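Local coordinates for response regulator ChrA (Corynebacterium diphtheriae, PDB 4YN8), which probably binds DNA to regulate transcription, as the response regulator of a haem-sensing two-component system, at residues A[50-55]-A[76-81]. The protein carries 1 engineered substitution. Numbering follows the deposited sequence. Where two conformers were deposited one is given.
Sequences VVVTDI and PVLILT. With MG (magnesium ion), chain F; SO4 (sulfate ion), chain B.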
ATOM      1  N   VAL A  50      -3.051  21.242  10.100  1.00  8.22           N
ATOM      2  CA  VAL A  50      -3.020  19.796   9.852  1.00  7.88           C
ATOM      3  C   VAL A  50      -3.606  19.548   8.456  1.00  7.36           C
ATOM      4  O   VAL A  50      -4.650  20.107   8.133  1.00  7.33           O
ATOM      5  CB  VAL A  50      -3.875  19.056  10.912  1.00  8.28           C
ATOM      6  CG1 VAL A  50      -3.930  17.596  10.567  1.00  8.94           C
ATOM      7  CG2 VAL A  50      -3.293  19.222  12.353  1.00  8.84           C
ATOM      8  N   VAL A  51      -2.951  18.715   7.679  1.00  7.03           N
ATOM      9  CA  VAL A  51      -3.519  18.208   6.463  1.00  7.11           C
ATOM     10  C   VAL A  51      -4.075  16.808   6.697  1.00  7.43           C
ATOM     11  O   VAL A  51      -3.332  15.917   7.197  1.00  8.12           O
ATOM     12  CB  VAL A  51      -2.484  18.164   5.314  1.00  7.51           C
ATOM     13  CG1 VAL A  51      -3.037  17.455   4.104  1.00  7.72           C
ATOM     14  CG2 VAL A  51      -2.007  19.555   4.937  1.00  7.48           C
ATOM     15  N   VAL A  52      -5.339  16.632   6.367  1.00  7.44           N
ATOM     16  CA  VAL A  52      -5.995  15.332   6.490  1.00  7.53           C
ATOM     17  C   VAL A  52      -6.253  14.859   5.070  1.00  8.55           C
ATOM     18  O   VAL A  52      -6.998  15.493   4.323  1.00  9.29           O
ATOM     19  CB  VAL A  52      -7.292  15.434   7.304  1.00  7.84           C
ATOM     20  CG1 VAL A  52      -8.030  14.100   7.351  1.00  8.29           C
ATOM     21  CG2 VAL A  52      -6.999  15.954   8.711  1.00  8.20           C
ATOM     22  N   THR A  53      -5.647  13.729   4.685  1.00  8.69           N
ATOM     23  CA  THR A  53      -5.696  13.303   3.281  1.00  9.36           C
ATOM     24  C   THR A  53      -5.961  11.804   3.129  1.00  9.80           C
ATOM     25  O   THR A  53      -5.609  11.067   3.992  1.00 10.75           O
ATOM     26  CB  THR A  53      -4.379  13.645   2.524  1.00  9.93           C
ATOM     27  OG1 THR A  53      -4.545  13.380   1.092  1.00 11.20           O
ATOM     28  CG2 THR A  53      -3.203  12.883   2.993  1.00 11.08           C
ATOM     29  N   ASP A  54      -6.711  11.518   2.057  1.00 10.39           N
ATOM     30  CA  ASP A  54      -6.885  10.257   1.327  0.52 12.13           C
ATOM     31  C   ASP A  54      -5.586   9.745   0.716  1.00 11.47           C
ATOM     32  O   ASP A  54      -4.649  10.529   0.512  1.00  9.89           O
ATOM     33  CB  ASP A  54      -7.785  10.744   0.091  0.52 12.43           C
ATOM     34  CG  ASP A  54      -8.578   9.723  -0.512  0.52 15.21           C
ATOM     35  OD1 ASP A  54      -9.565   9.205   0.119  0.52 19.88           O
ATOM     36  OD2 ASP A  54      -8.313   9.474  -1.698  0.52 15.60           O
ATOM     37  N   ILE A  55      -5.527   8.459   0.310  1.00 10.76           N
ATOM     38  CA  ILE A  55      -4.413   7.971  -0.474  1.00 11.51           C
ATOM     39  C   ILE A  55      -4.679   8.081  -1.991  1.00 13.22           C
ATOM     40  O   ILE A  55      -3.930   8.754  -2.712  1.00 14.65           O
ATOM     41  CB  ILE A  55      -4.061   6.497  -0.135  1.00 11.50           C
ATOM     42  CG1 ILE A  55      -3.848   6.312   1.351  1.00 12.17           C
ATOM     43  CG2 ILE A  55      -2.925   6.022  -1.008  1.00 11.88           C
ATOM     44  CD1 ILE A  55      -3.682   4.855   1.747  1.00 13.06           C
ATOM     45  N   PRO A  76       2.013  18.880   9.436  1.00  9.63           N
ATOM     46  CA  PRO A  76       1.929  17.438   9.612  1.00  8.86           C
ATOM     47  C   PRO A  76       0.668  16.908   8.961  1.00  8.34           C
ATOM     48  O   PRO A  76      -0.313  17.629   8.794  1.00  8.41           O
ATOM     49  CB  PRO A  76       1.863  17.286  11.129  1.00  8.81           C
ATOM     50  CG  PRO A  76       1.217  18.496  11.626  1.00  9.48           C
ATOM     51  CD  PRO A  76       1.760  19.588  10.703  1.00  9.53           C
ATOM     52  N   VAL A  77       0.724  15.632   8.576  1.00  7.77           N
ATOM     53  CA  VAL A  77      -0.299  14.966   7.766  1.00  7.36           C
ATOM     54  C   VAL A  77      -0.904  13.779   8.521  1.00  7.30           C
ATOM     55  O   VAL A  77      -0.166  12.998   9.151  1.00  7.91           O
ATOM     56  CB  VAL A  77       0.303  14.437   6.480  1.00  7.17           C
ATOM     57  CG1 VAL A  77      -0.690  13.626   5.638  1.00  7.63           C
ATOM     58  CG2 VAL A  77       0.917  15.603   5.713  1.00  7.81           C
ATOM     59  N   LEU A  78      -2.231  13.709   8.506  1.00  7.06           N
ATOM     60  CA  LEU A  78      -2.959  12.539   8.944  1.00  7.53           C
ATOM     61  C   LEU A  78      -3.511  11.867   7.696  1.00  7.29           C
ATOM     62  O   LEU A  78      -4.315  12.472   6.964  1.00  7.18           O
ATOM     63  CB  LEU A  78      -4.094  12.937   9.920  1.00  7.59           C
ATOM     64  CG  LEU A  78      -5.143  11.880  10.231  1.00  8.08           C
ATOM     65  CD1 LEU A  78      -4.398  10.738  10.952  1.00  8.21           C
ATOM     66  CD2 LEU A  78      -6.208  12.521  11.107  1.00  8.51           C
ATOM     67  N   ILE A  79      -3.097  10.610   7.430  1.00  7.44           N
ATOM     68  CA  ILE A  79      -3.606   9.845   6.305  1.00  8.04           C
ATOM     69  C   ILE A  79      -4.774   8.996   6.765  1.00  8.79           C
ATOM     70  O   ILE A  79      -4.682   8.288   7.789  1.00  9.06           O
ATOM     71  CB  ILE A  79      -2.518   8.921   5.712  1.00  8.56           C
ATOM     72  CG1 ILE A  79      -1.475   9.764   5.021  1.00  8.76           C
ATOM     73  CG2 ILE A  79      -3.108   7.891   4.767  1.00  8.79           C
ATOM     74  CD1 ILE A  79      -0.265   8.952   4.516  1.00 10.02           C
ATOM     75  N   LEU A  80      -5.852   9.105   6.001  1.00  9.27           N
ATOM     76  CA  LEU A  80      -7.078   8.305   6.202  1.00  9.81           C
ATOM     77  C   LEU A  80      -7.232   7.293   5.109  1.00 10.44           C
ATOM     78  O   LEU A  80      -7.034   7.573   3.919  1.00 11.90           O
ATOM     79  CB  LEU A  80      -8.300   9.161   6.262  1.00 10.77           C
ATOM     80  CG  LEU A  80      -8.344  10.280   7.304  1.00 10.71           C
ATOM     81  CD1 LEU A  80      -9.652  11.068   7.264  1.00 11.31           C
ATOM     82  CD2 LEU A  80      -8.068   9.818   8.703  1.00 10.95           C
ATOM     83  N   THR A  81      -7.603   6.083   5.496  1.00 10.78           N
ATOM     84  CA  THR A  81      -7.859   5.080   4.480  1.00 11.08           C
ATOM     85  C   THR A  81      -8.957   4.146   4.948  1.00 10.35           C
ATOM     86  O   THR A  81      -9.634   4.434   5.923  1.00  9.55           O
ATOM     87  CB  THR A  81      -6.554   4.396   4.088  1.00 11.42           C
ATOM     88  OG1 THR A  81      -6.689   3.685   2.841  1.00 11.82           O
ATOM     89  CG2 THR A  81      -6.013   3.505   5.191  1.00 12.10           C
TER
HETATM   90 MG    MG F 204     -11.095   9.225  -1.581  1.00 18.98          MG
HETATM   91  S   SO4 B 200      -8.140   5.487   0.253  0.89 25.27           S
HETATM   92  O1  SO4 B 200      -9.400   5.243   0.980  0.89 23.34           O
HETATM   93  O2  SO4 B 200      -7.755   4.264  -0.454  0.89 34.22           O
HETATM   94  O3  SO4 B 200      -8.143   6.568  -0.764  0.89 27.99           O
HETATM   95  O4  SO4 B 200      -7.029   5.852   1.242  0.89 27.38           O
HETATM   96  O   HOH W   1     -10.444   7.350  -1.787  1.00 17.47           O
HETATM   97  O   HOH W   2      -9.444  10.276  -2.572  0.50  5.31           O
HETATM   98  O   HOH W   3     -12.744   8.998  -0.370  1.00 18.37           O
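On one face of the sheet, the methyl CG2 of Thr53 settles into the groove between Val77 and Ile79, 3.7 Å from Val77 CG1 and 4.1 Å from Ile79 CG1. Threonine suits this place because its other branch, OG1, anti to the backbone N (chi1 -172°), turns to the chain's own Asp54 O and is satisfied there. Helix 62-72 lies over Val77 and Ile79 and supplies the crossover of a right-handed beta-alpha-beta unit, whose two parallel strands are the third and fourth of the CheY-like receiver sheet in order 2-1-3-4-5. Four backbone bonds zip them together, Val51 and Thr53 each both giving and accepting one. Val52 and Leu78 lie on the other face, where Leu78 packs against Thr117 of helix 107-119; Val52 CG1 also presses tightly on Leu80 CD1, at 3.4 Å. Beta-branched valines favour the extended backbone of a strand. Past the strand end, the side chains of Ile55 and Ile79 cross at about a right angle, Ile55 CG1 meeting Ile79 CG2 at 3.8 Å. Beside them a sulfate, probably from the crystallisation liquor, accepts hydrogen bonds from Ile55 N and Thr81 OG1. Asp54 OD1 binds magnesium at 2.3 Å; Asp12 and His14 help complete the metal site, and Lys103 NZ hydrogen-bonds to the same oxygen.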